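Local coordinates for protein fanconi-associated nuclease 1 homolog (Pseudomonas aeruginosa, PDB 5Y7Q) that is a bacterial member of the Fanconi-associated nuclease 1 family, combining helix-turn-helix, SAP and VRR-NUC regions in one chain, and binds DNA, at residues A[46-51]-A[76-81]; A[84-89]-A[102-107]; A[127-132]-A[174-179]. One frame throughout, in Å; residues are numbered along the deposited sequence.

Interaction 1 of 3, residues A[46-51]-A[76-81]; sequences NFRAVL and LPEASQ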
loop_
_atom_site.group_PDB
_atom_site.type_symbol
_atom_site.label_atom_id
_atom_site.label_comp_id
_atom_site.label_asym_id
_atom_site.label_seq_id
_atom_site.Cartn_x
_atom_site.Cartn_y
_atom_site.Cartn_z
ATOM N N ASN A 46 -16.883 5.811 -19.062
ATOM C CA ASN A 46 -16.101 4.849 -18.294
ATOM C C ASN A 46 -17.002 4.031 -17.367
ATOM O O ASN A 46 -16.848 2.804 -17.248
ATOM C CB ASN A 46 -14.990 5.562 -17.502
ATOM C CG ASN A 46 -14.024 6.359 -18.397
ATOM O OD1 ASN A 46 -13.915 6.106 -19.605
ATOM N ND2 ASN A 46 -13.319 7.330 -17.795
ATOM N N PHE A 47 -17.968 4.687 -16.725
ATOM C CA PHE A 47 -18.849 3.988 -15.792
ATOM C C PHE A 47 -19.696 2.918 -16.491
ATOM O O PHE A 47 -19.835 1.793 -15.979
ATOM C CB PHE A 47 -19.743 5.005 -15.087
ATOM C CG PHE A 47 -20.460 4.454 -13.899
ATOM C CD1 PHE A 47 -19.892 4.514 -12.642
ATOM C CD2 PHE A 47 -21.695 3.869 -14.034
ATOM C CE1 PHE A 47 -20.550 4.001 -11.544
ATOM C CE2 PHE A 47 -22.349 3.363 -12.938
ATOM C CZ PHE A 47 -21.776 3.429 -11.693
ATOM N N ARG A 48 -20.292 3.255 -17.647
ATOM C CA ARG A 48 -20.975 2.248 -18.463
ATOM C C ARG A 48 -20.032 1.095 -18.827
ATOM O O ARG A 48 -20.431 -0.081 -18.794
ATOM C CB ARG A 48 -21.568 2.889 -19.731
ATOM C CG ARG A 48 -22.365 4.172 -19.498
ATOM C CD ARG A 48 -23.512 4.345 -20.443
ATOM N NE ARG A 48 -23.251 5.245 -21.571
ATOM C CZ ARG A 48 -23.936 6.367 -21.813
ATOM N NH1 ARG A 48 -24.900 6.737 -20.986
ATOM N NH2 ARG A 48 -23.660 7.125 -22.871
ATOM N N ALA A 49 -18.768 1.410 -19.158
ATOM C CA ALA A 49 -17.798 0.351 -19.446
ATOM C C ALA A 49 -17.653 -0.617 -18.276
ATOM O O ALA A 49 -17.615 -1.842 -18.477
ATOM C CB ALA A 49 -16.436 0.950 -19.802
ATOM N N VAL A 50 -17.574 -0.089 -17.047
ATOM C CA VAL A 50 -17.442 -0.967 -15.880
ATOM C C VAL A 50 -18.700 -1.803 -15.666
ATOM O O VAL A 50 -18.611 -2.993 -15.326
ATOM C CB VAL A 50 -17.099 -0.164 -14.614
ATOM C CG1 VAL A 50 -17.737 -0.823 -13.382
ATOM C CG2 VAL A 50 -15.597 -0.098 -14.438
ATOM N N LEU A 51 -19.890 -1.196 -15.832
ATOM C CA LEU A 51 -21.123 -1.964 -15.653
ATOM C C LEU A 51 -21.185 -3.130 -16.630
ATOM O O LEU A 51 -21.479 -4.267 -16.238
ATOM C CB LEU A 51 -22.348 -1.069 -15.803
ATOM C CG LEU A 51 -22.488 0.028 -14.750
ATOM C CD1 LEU A 51 -23.796 0.721 -14.952
ATOM C CD2 LEU A 51 -22.354 -0.482 -13.310
ATOM N N LEU A 76 -31.935 5.071 -17.493
ATOM C CA LEU A 76 -31.948 6.488 -17.165
ATOM C C LEU A 76 -31.612 7.351 -18.377
ATOM O O LEU A 76 -30.810 6.957 -19.229
ATOM C CB LEU A 76 -30.951 6.784 -16.057
ATOM C CG LEU A 76 -31.487 6.369 -14.700
ATOM C CD1 LEU A 76 -30.329 6.262 -13.737
ATOM C CD2 LEU A 76 -32.550 7.375 -14.265
ATOM N N PRO A 77 -32.207 8.536 -18.469
ATOM C CA PRO A 77 -31.749 9.515 -19.457
ATOM C C PRO A 77 -30.312 9.910 -19.174
ATOM O O PRO A 77 -29.859 9.877 -18.028
ATOM C CB PRO A 77 -32.705 10.696 -19.255
ATOM C CG PRO A 77 -33.206 10.536 -17.853
ATOM C CD PRO A 77 -33.307 9.060 -17.642
ATOM N N GLU A 78 -29.605 10.308 -20.233
ATOM C CA GLU A 78 -28.162 10.505 -20.139
ATOM C C GLU A 78 -27.796 11.445 -18.997
ATOM O O GLU A 78 -26.890 11.152 -18.210
ATOM C CB GLU A 78 -27.612 11.038 -21.462
ATOM C CG GLU A 78 -26.126 10.726 -21.697
ATOM C CD GLU A 78 -25.732 10.829 -23.170
ATOM O OE1 GLU A 78 -26.096 11.838 -23.818
ATOM O OE2 GLU A 78 -25.074 9.892 -23.681
ATOM N N ALA A 79 -28.511 12.567 -18.868
ATOM C CA ALA A 79 -28.134 13.558 -17.864
ATOM C C ALA A 79 -28.265 13.008 -16.445
ATOM O O ALA A 79 -27.465 13.348 -15.563
ATOM C CB ALA A 79 -28.966 14.822 -18.026
ATOM N N SER A 80 -29.254 12.152 -16.199
ATOM C CA SER A 80 -29.369 11.587 -14.863
ATOM C C SER A 80 -28.278 10.560 -14.603
ATOM O O SER A 80 -27.718 10.509 -13.497
ATOM C CB SER A 80 -30.744 10.977 -14.666
ATOM O OG SER A 80 -31.715 11.859 -15.172
ATOM N N GLN A 81 -27.961 9.730 -15.603
ATOM C CA GLN A 81 -26.766 8.893 -15.492
ATOM C C GLN A 81 -25.541 9.731 -15.110
ATOM O O GLN A 81 -24.842 9.431 -14.131
ATOM C CB GLN A 81 -26.516 8.155 -16.811
ATOM C CG GLN A 81 -27.468 7.018 -17.108
ATOM C CD GLN A 81 -27.122 6.305 -18.405
ATOM O OE1 GLN A 81 -26.733 6.939 -19.372
ATOM N NE2 GLN A 81 -27.273 4.985 -18.430
#
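Arg48, on helix 42-57, reaches across to Glu78 and Gln81 in the first turn of helix 78-89. Pro77 comes just before, at the N-cap, where the missing N-H of proline costs the helix no bond, and its O accepts the backbone N of Gln81 at 3.1 Å. Glu78 follows. Its CG is anti to the backbone N (chi1 -155°) and the chain beyond is extended, which carries the carboxylate out toward helix 42-57. There OE2 receives Arg48 NH2 at 3.2 Å in a nearly straight salt bridge (170°), through the anti lone pair and in the guanidinium plane. The two flat groups are almost coplanar, while the chains behind them cross at about a right angle. Ser80 ties the helix to helix 108-118 through a hydrogen bond with Ala111 O. Gln81, buried, brings OE1 to the guanidinium edge near NH1, whereas its NE2 is bonded to Phe73 O; an amide suits this place because it can face a cationic edge and a backbone carbonyl at once. A partly exposed ion pair beside a buried amide thus joins two helices of the helix-turn-helix region of the FAN1 family.

Interaction 2 of 3, residues A[84-89]-A[102-107]; sequences LVRMVM and YAEIGD. With nucleotides of chain B.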
loop_
_atom_site.group_PDB
_atom_site.type_symbol
_atom_site.label_atom_id
_atom_site.label_comp_id
_atom_site.label_asym_id
_atom_site.label_seq_id
_atom_site.Cartn_x
_atom_site.Cartn_y
_atom_site.Cartn_z
ATOM N N LEU A 84 -25.509 11.078 -11.606
ATOM C CA LEU A 84 -25.192 10.013 -10.668
ATOM C C LEU A 84 -23.693 9.821 -10.566
ATOM O O LEU A 84 -23.108 9.871 -9.470
ATOM C CB LEU A 84 -25.842 8.706 -11.093
ATOM C CG LEU A 84 -25.792 7.711 -9.941
ATOM C CD1 LEU A 84 -26.338 8.401 -8.699
ATOM C CD2 LEU A 84 -26.619 6.486 -10.266
ATOM N N VAL A 85 -23.047 9.616 -11.710
ATOM C CA VAL A 85 -21.635 9.278 -11.664
ATOM C C VAL A 85 -20.852 10.406 -11.011
ATOM O O VAL A 85 -19.945 10.165 -10.187
ATOM C CB VAL A 85 -21.147 8.944 -13.077
ATOM C CG1 VAL A 85 -19.679 8.760 -13.085
ATOM C CG2 VAL A 85 -21.832 7.664 -13.536
ATOM N N ARG A 86 -21.245 11.656 -11.294
ATOM C CA ARG A 86 -20.620 12.779 -10.605
ATOM C C ARG A 86 -20.739 12.647 -9.088
ATOM O O ARG A 86 -19.754 12.833 -8.373
ATOM C CB ARG A 86 -21.221 14.090 -11.075
ATOM C CG ARG A 86 -20.905 14.402 -12.486
ATOM C CD ARG A 86 -19.440 14.484 -12.731
ATOM N NE ARG A 86 -19.231 15.264 -13.937
ATOM C CZ ARG A 86 -18.058 15.729 -14.362
ATOM N NH1 ARG A 86 -16.962 15.488 -13.665
ATOM N NH2 ARG A 86 -18.000 16.460 -15.479
ATOM N N MET A 87 -21.930 12.327 -8.568
ATOM C CA MET A 87 -22.032 12.220 -7.111
ATOM C C MET A 87 -21.179 11.068 -6.570
ATOM O O MET A 87 -20.537 11.201 -5.516
ATOM C CB MET A 87 -23.496 12.054 -6.692
ATOM C CG MET A 87 -24.411 13.193 -7.190
ATOM S SD MET A 87 -26.161 12.895 -7.038
ATOM C CE MET A 87 -26.276 12.775 -5.283
ATOM N N VAL A 88 -21.139 9.949 -7.295
ATOM C CA VAL A 88 -20.415 8.770 -6.837
ATOM C C VAL A 88 -18.926 9.050 -6.755
ATOM O O VAL A 88 -18.251 8.604 -5.828
ATOM C CB VAL A 88 -20.711 7.586 -7.771
ATOM C CG1 VAL A 88 -19.875 6.377 -7.395
ATOM C CG2 VAL A 88 -22.221 7.252 -7.771
ATOM N N MET A 89 -18.388 9.800 -7.707
ATOM C CA MET A 89 -16.946 10.024 -7.722
ATOM C C MET A 89 -16.494 11.139 -6.798
ATOM O O MET A 89 -15.279 11.343 -6.657
ATOM C CB MET A 89 -16.475 10.338 -9.138
ATOM C CG MET A 89 -16.642 9.172 -10.060
ATOM S SD MET A 89 -16.151 9.542 -11.735
ATOM C CE MET A 89 -16.617 11.302 -11.843
ATOM N N TYR A 102 -23.004 21.461 -13.468
ATOM C CA TYR A 102 -22.171 20.960 -14.563
ATOM C C TYR A 102 -22.820 21.336 -15.892
ATOM O O TYR A 102 -24.045 21.324 -16.016
ATOM C CB TYR A 102 -21.995 19.434 -14.555
ATOM C CG TYR A 102 -21.324 18.861 -13.353
ATOM C CD1 TYR A 102 -22.074 18.428 -12.269
ATOM C CD2 TYR A 102 -19.939 18.731 -13.299
ATOM C CE1 TYR A 102 -21.479 17.900 -11.153
ATOM C CE2 TYR A 102 -19.319 18.192 -12.181
ATOM C CZ TYR A 102 -20.101 17.777 -11.108
ATOM O OH TYR A 102 -19.520 17.246 -9.975
ATOM N N ALA A 103 -21.997 21.635 -16.896
ATOM C CA ALA A 103 -22.544 22.162 -18.144
ATOM C C ALA A 103 -23.070 21.069 -19.077
ATOM O O ALA A 103 -24.053 21.289 -19.790
ATOM C CB ALA A 103 -21.500 23.014 -18.851
ATOM N N GLU A 104 -22.429 19.898 -19.116
ATOM C CA GLU A 104 -22.963 18.795 -19.914
ATOM C C GLU A 104 -24.340 18.381 -19.432
ATOM O O GLU A 104 -25.155 17.891 -20.221
ATOM C CB GLU A 104 -22.048 17.565 -19.850
ATOM C CG GLU A 104 -20.590 17.813 -19.478
ATOM C CD GLU A 104 -20.344 17.923 -17.984
ATOM O OE1 GLU A 104 -20.074 19.056 -17.540
ATOM O OE2 GLU A 104 -20.397 16.891 -17.273
ATOM N N ILE A 105 -24.582 18.494 -18.127
ATOM C CA ILE A 105 -25.841 18.049 -17.550
ATOM C C ILE A 105 -26.924 19.126 -17.681
ATOM O O ILE A 105 -28.101 18.820 -17.915
ATOM C CB ILE A 105 -25.585 17.625 -16.093
ATOM C CG1 ILE A 105 -24.292 16.796 -16.044
ATOM C CG2 ILE A 105 -26.718 16.807 -15.575
ATOM C CD1 ILE A 105 -24.135 15.877 -14.834
ATOM N N GLY A 106 -26.546 20.401 -17.564
ATOM C CA GLY A 106 -27.516 21.474 -17.505
ATOM C C GLY A 106 -28.181 21.586 -16.149
ATOM O O GLY A 106 -27.525 21.421 -15.111
ATOM N N ASP A 107 -29.486 21.857 -16.157
ATOM C CA ASP A 107 -30.277 22.005 -14.941
ATOM C C ASP A 107 -30.114 20.790 -14.037
ATOM O O ASP A 107 -30.397 19.657 -14.440
ATOM C CB ASP A 107 -31.747 22.192 -15.339
ATOM C CG ASP A 107 -32.678 22.392 -14.151
ATOM O OD1 ASP A 107 -32.275 22.173 -12.988
ATOM O OD2 ASP A 107 -33.849 22.766 -14.400
ATOM P P DT B 9 -15.944 17.899 -10.022
ATOM O OP1 DT B 9 -17.089 18.790 -10.301
ATOM O OP2 DT B 9 -16.064 16.442 -9.769
ATOM O "O5'" DT B 9 -14.916 18.043 -11.212
ATOM C "C5'" DT B 9 -14.390 19.323 -11.507
ATOM C "C4'" DT B 9 -13.361 19.238 -12.608
ATOM O "O4'" DT B 9 -12.046 19.081 -12.024
ATOM C "C3'" DT B 9 -13.559 18.062 -13.573
ATOM O "O3'" DT B 9 -13.438 18.512 -14.890
ATOM C "C2'" DT B 9 -12.430 17.103 -13.212
ATOM C "C1'" DT B 9 -11.354 18.045 -12.685
ATOM N N1 DT B 9 -10.430 17.398 -11.694
ATOM C C2 DT B 9 -9.080 17.705 -11.707
ATOM O O2 DT B 9 -8.571 18.495 -12.494
ATOM N N3 DT B 9 -8.340 17.045 -10.758
ATOM C C4 DT B 9 -8.800 16.126 -9.824
ATOM O O4 DT B 9 -8.055 15.579 -9.012
ATOM C C5 DT B 9 -10.211 15.846 -9.879
ATOM C C7 DT B 9 -10.814 14.874 -8.924
ATOM C C6 DT B 9 -10.949 16.491 -10.790
ATOM P P DG B 10 -14.135 17.716 -16.085
ATOM O OP1 DG B 10 -14.834 18.722 -16.912
ATOM O OP2 DG B 10 -14.818 16.550 -15.501
ATOM O "O5'" DG B 10 -12.909 17.251 -16.981
ATOM C "C5'" DG B 10 -12.052 18.239 -17.530
ATOM C "C4'" DG B 10 -10.726 17.638 -17.871
ATOM O "O4'" DG B 10 -10.042 17.307 -16.648
ATOM C "C3'" DG B 10 -10.828 16.349 -18.680
ATOM O "O3'" DG B 10 -10.170 16.497 -19.916
ATOM C "C2'" DG B 10 -10.152 15.284 -17.819
ATOM C "C1'" DG B 10 -9.363 16.092 -16.806
ATOM N N9 DG B 10 -9.304 15.428 -15.525
ATOM C C8 DG B 10 -10.334 14.791 -14.874
ATOM N N7 DG B 10 -9.986 14.271 -13.733
ATOM C C5 DG B 10 -8.631 14.572 -13.628
ATOM C C6 DG B 10 -7.700 14.264 -12.604
ATOM O O6 DG B 10 -7.897 13.634 -11.547
ATOM N N1 DG B 10 -6.424 14.759 -12.908
ATOM C C2 DG B 10 -6.097 15.459 -14.060
ATOM N N2 DG B 10 -4.827 15.862 -14.185
ATOM N N3 DG B 10 -6.958 15.754 -15.014
ATOM C C4 DG B 10 -8.201 15.280 -14.735
#
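Arg86 lies flat over one face of the Tyr102 ring, the guanidinium and ring planes only 15° apart. NE comes 3.4 Å from CE2, toward the rim, and nearer the backbone the aliphatic part of the arginine covers the same ring: CG makes a CH-pi contact 3.9 Å from the centroid. The bend at chi2 (-59°) lets one side chain place both its methylenes and its charged head over the tyrosine. The stack leaves the guanidinium edge to anions. There NH2 gives a straight hydrogen bond to Glu104 OE2 at 3.0 Å, within a salt bridge; the carboxylate is steeply turned, with planes 69° apart, so OE2 is met from above its own plane. Glutamate suits this place because that one oxygen also takes the Tyr43 hydroxyl, while the Tyr43 ring forms a cation-pi contact with Arg86.

This is part of the DNA-facing surface of the helix-turn-helix region, where helix 78-89 meets the loop between strand 94-96 and helix 108-118. Both arginine NH groups grip one phosphate oxygen, OP2 of DG10 of chain B, NH1 at 3.0 Å and NH2 at 3.2 Å. Glu104 and this phosphate together balance the fixed positive charge. Tyrosine offers a flat face to the arginine and a hydroxyl to the DNA: Tyr102 OH donates to OP1 of DT9 of chain B at 2.9 Å and is also bonded by Arg90 NH1. Toward the backbone end of the arginine, Ile105 CD1 approaches Arg86 CG at 4.3 Å, and the isoleucine continues onto Ala79 and Ala82.

Interaction 3 of 3, residues A[127-132]-A[174-179]; sequences LELAQL and AEWQAD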
loop_
_atom_site.group_PDB
_atom_site.type_symbol
_atom_site.label_atom_id
_atom_site.label_comp_id
_atom_site.label_asym_id
_atom_site.label_seq_id
_atom_site.Cartn_x
_atom_site.Cartn_y
_atom_site.Cartn_z
ATOM N N LEU A 127 -30.317 14.829 8.929
ATOM C CA LEU A 127 -28.941 15.253 9.134
ATOM C C LEU A 127 -28.607 15.281 10.619
ATOM O O LEU A 127 -29.358 15.849 11.422
ATOM C CB LEU A 127 -28.707 16.625 8.495
ATOM C CG LEU A 127 -28.870 16.650 6.963
ATOM C CD1 LEU A 127 -29.034 18.068 6.389
ATOM C CD2 LEU A 127 -27.693 15.937 6.292
ATOM N N GLU A 128 -27.502 14.622 10.976
ATOM C CA GLU A 128 -26.819 14.897 12.228
ATOM C C GLU A 128 -26.162 16.270 12.151
ATOM O O GLU A 128 -25.805 16.756 11.070
ATOM C CB GLU A 128 -25.780 13.819 12.524
ATOM C CG GLU A 128 -26.389 12.488 12.920
ATOM C CD GLU A 128 -27.028 12.526 14.309
ATOM O OE1 GLU A 128 -26.531 13.293 15.170
ATOM O OE2 GLU A 128 -28.024 11.796 14.544
ATOM N N LEU A 129 -26.027 16.906 13.317
ATOM C CA LEU A 129 -25.486 18.256 13.374
ATOM C C LEU A 129 -24.157 18.353 12.649
ATOM O O LEU A 129 -23.886 19.345 11.961
ATOM C CB LEU A 129 -25.323 18.672 14.824
ATOM C CG LEU A 129 -24.730 20.042 15.115
ATOM C CD1 LEU A 129 -25.350 21.157 14.283
ATOM C CD2 LEU A 129 -24.975 20.266 16.577
ATOM N N ALA A 130 -23.322 17.318 12.778
ATOM C CA ALA A 130 -22.031 17.304 12.093
ATOM C C ALA A 130 -22.202 17.355 10.579
ATOM O O ALA A 130 -21.440 18.042 9.884
ATOM C CB ALA A 130 -21.247 16.062 12.502
ATOM N N GLN A 131 -23.208 16.640 10.050
ATOM C CA GLN A 131 -23.430 16.633 8.606
ATOM C C GLN A 131 -23.951 17.979 8.137
ATOM O O GLN A 131 -23.557 18.478 7.071
ATOM C CB GLN A 131 -24.408 15.526 8.223
ATOM C CG GLN A 131 -24.363 14.273 9.087
ATOM C CD GLN A 131 -25.361 13.216 8.611
ATOM O OE1 GLN A 131 -26.179 12.713 9.381
ATOM N NE2 GLN A 131 -25.304 12.892 7.339
ATOM N N LEU A 132 -24.849 18.569 8.926
ATOM C CA LEU A 132 -25.256 19.951 8.711
ATOM C C LEU A 132 -24.043 20.856 8.635
ATOM O O LEU A 132 -23.988 21.768 7.804
ATOM C CB LEU A 132 -26.179 20.400 9.839
ATOM C CG LEU A 132 -26.641 21.847 9.778
ATOM C CD1 LEU A 132 -27.480 22.033 8.546
ATOM C CD2 LEU A 132 -27.436 22.212 11.026
ATOM N N ALA A 174 -34.882 21.207 6.337
ATOM C CA ALA A 174 -35.970 22.161 6.536
ATOM C C ALA A 174 -36.256 22.386 8.017
ATOM O O ALA A 174 -36.627 23.494 8.420
ATOM C CB ALA A 174 -37.227 21.682 5.812
ATOM N N GLU A 175 -36.087 21.355 8.846
ATOM C CA GLU A 175 -36.271 21.515 10.280
ATOM C C GLU A 175 -35.085 22.175 10.974
ATOM O O GLU A 175 -35.222 22.596 12.127
ATOM C CB GLU A 175 -36.544 20.159 10.935
ATOM C CG GLU A 175 -37.901 19.548 10.610
ATOM C CD GLU A 175 -38.077 18.167 11.223
ATOM O OE1 GLU A 175 -38.939 18.023 12.128
ATOM O OE2 GLU A 175 -37.338 17.235 10.800
ATOM N N TRP A 176 -33.919 22.257 10.330
ATOM C CA TRP A 176 -32.814 22.987 10.943
ATOM C C TRP A 176 -32.996 24.488 10.745
ATOM O O TRP A 176 -33.166 25.236 11.713
ATOM C CB TRP A 176 -31.473 22.524 10.379
ATOM C CG TRP A 176 -30.928 21.231 10.948
ATOM C CD1 TRP A 176 -30.732 20.070 10.270
ATOM C CD2 TRP A 176 -30.480 20.990 12.290
ATOM N NE1 TRP A 176 -30.209 19.112 11.102
ATOM C CE2 TRP A 176 -30.040 19.650 12.347
ATOM C CE3 TRP A 176 -30.420 21.768 13.448
ATOM C CZ2 TRP A 176 -29.543 19.072 13.511
ATOM C CZ3 TRP A 176 -29.922 21.189 14.605
ATOM C CH2 TRP A 176 -29.484 19.856 14.623
ATOM N N GLN A 177 -32.972 24.943 9.496
ATOM C CA GLN A 177 -33.384 26.302 9.173
ATOM C C GLN A 177 -34.316 26.276 7.971
ATOM O O GLN A 177 -33.972 25.711 6.927
ATOM C CB GLN A 177 -32.183 27.214 8.910
ATOM C CG GLN A 177 -31.264 26.766 7.805
ATOM C CD GLN A 177 -30.493 27.934 7.238
ATOM O OE1 GLN A 177 -30.931 29.081 7.354
ATOM N NE2 GLN A 177 -29.343 27.657 6.622
ATOM N N ALA A 178 -35.495 26.897 8.126
ATOM C CA ALA A 178 -36.534 26.873 7.102
ATOM C C ALA A 178 -36.310 27.883 5.980
ATOM O O ALA A 178 -36.950 27.761 4.932
ATOM C CB ALA A 178 -37.905 27.116 7.741
ATOM N N ASP A 179 -35.431 28.875 6.170
ATOM C CA ASP A 179 -35.151 29.888 5.155
ATOM C C ASP A 179 -33.918 29.567 4.298
ATOM O O ASP A 179 -33.524 30.395 3.465
ATOM C CB ASP A 179 -35.020 31.280 5.802
ATOM C CG ASP A 179 -33.678 31.505 6.497
ATOM O OD1 ASP A 179 -32.780 32.115 5.875
ATOM O OD2 ASP A 179 -33.524 31.096 7.669
#
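Leu132 sets its CD2 methyl over one face of the Trp176 indole, 3.5 Å from CD2 of the tryptophan and displaced toward the rim. The methyl makes a CH-pi contact with the five-membered ring, 3.7 Å from the centroid and 18° off the normal. Leucine suits this place because a branched tip can lie on a broad aromatic surface without a polar atom to satisfy. The indole edge has a different partner: NE1 points to Leu127 O at 3.4 Å, a weak hydrogen bond near the ring plane, which gives the one polar atom of this buried ring an acceptor. Leu127 CB lies beside NE1, and Leu129 CB approaches the far end of the six-membered ring at CH2, 4.3 Å away.

Behind this first shell, the start of helix 129-135 sets the spacing of the leucines. With CG anti to its backbone N (chi1 178°), Leu132 directs its branch toward the tryptophan one turn beyond Leu129. Glu128 stands at the N-cap, and its backbone N donates to Gln131 OE1 at 2.8 Å. Farther out, Leu129 packs on Leu160 of helix 156-163 and on Phe167. Within the SAP region of the FAN1 family, the contact therefore joins helix 129-135 and the short, weakly bonded helical turn 173-176 where each leaves the two-stranded antiparallel sheet of 126-127 and 171-172, with strand 94-96 bordering it through Leu94.

Overall arrangement
The three contacts come one after another along the chain. Interactions 1 and 2 belong together: their centres are about 11 Å apart, both use helix 78-89, and they touch where Phe47 packs on Val85 and Ala79 on Ile105. Both lie in the helix-turn-helix region, interaction 1 tying helix 42-57 to the start of the shared helix and interaction 2 bringing its later part to the DNA. Interaction 3, in the SAP region, has its centre about 24 Å from that of interaction 2 and touches neither. Its nearest atom is about 8 Å from the nucleic acid, so both regions lie near the bound DNA.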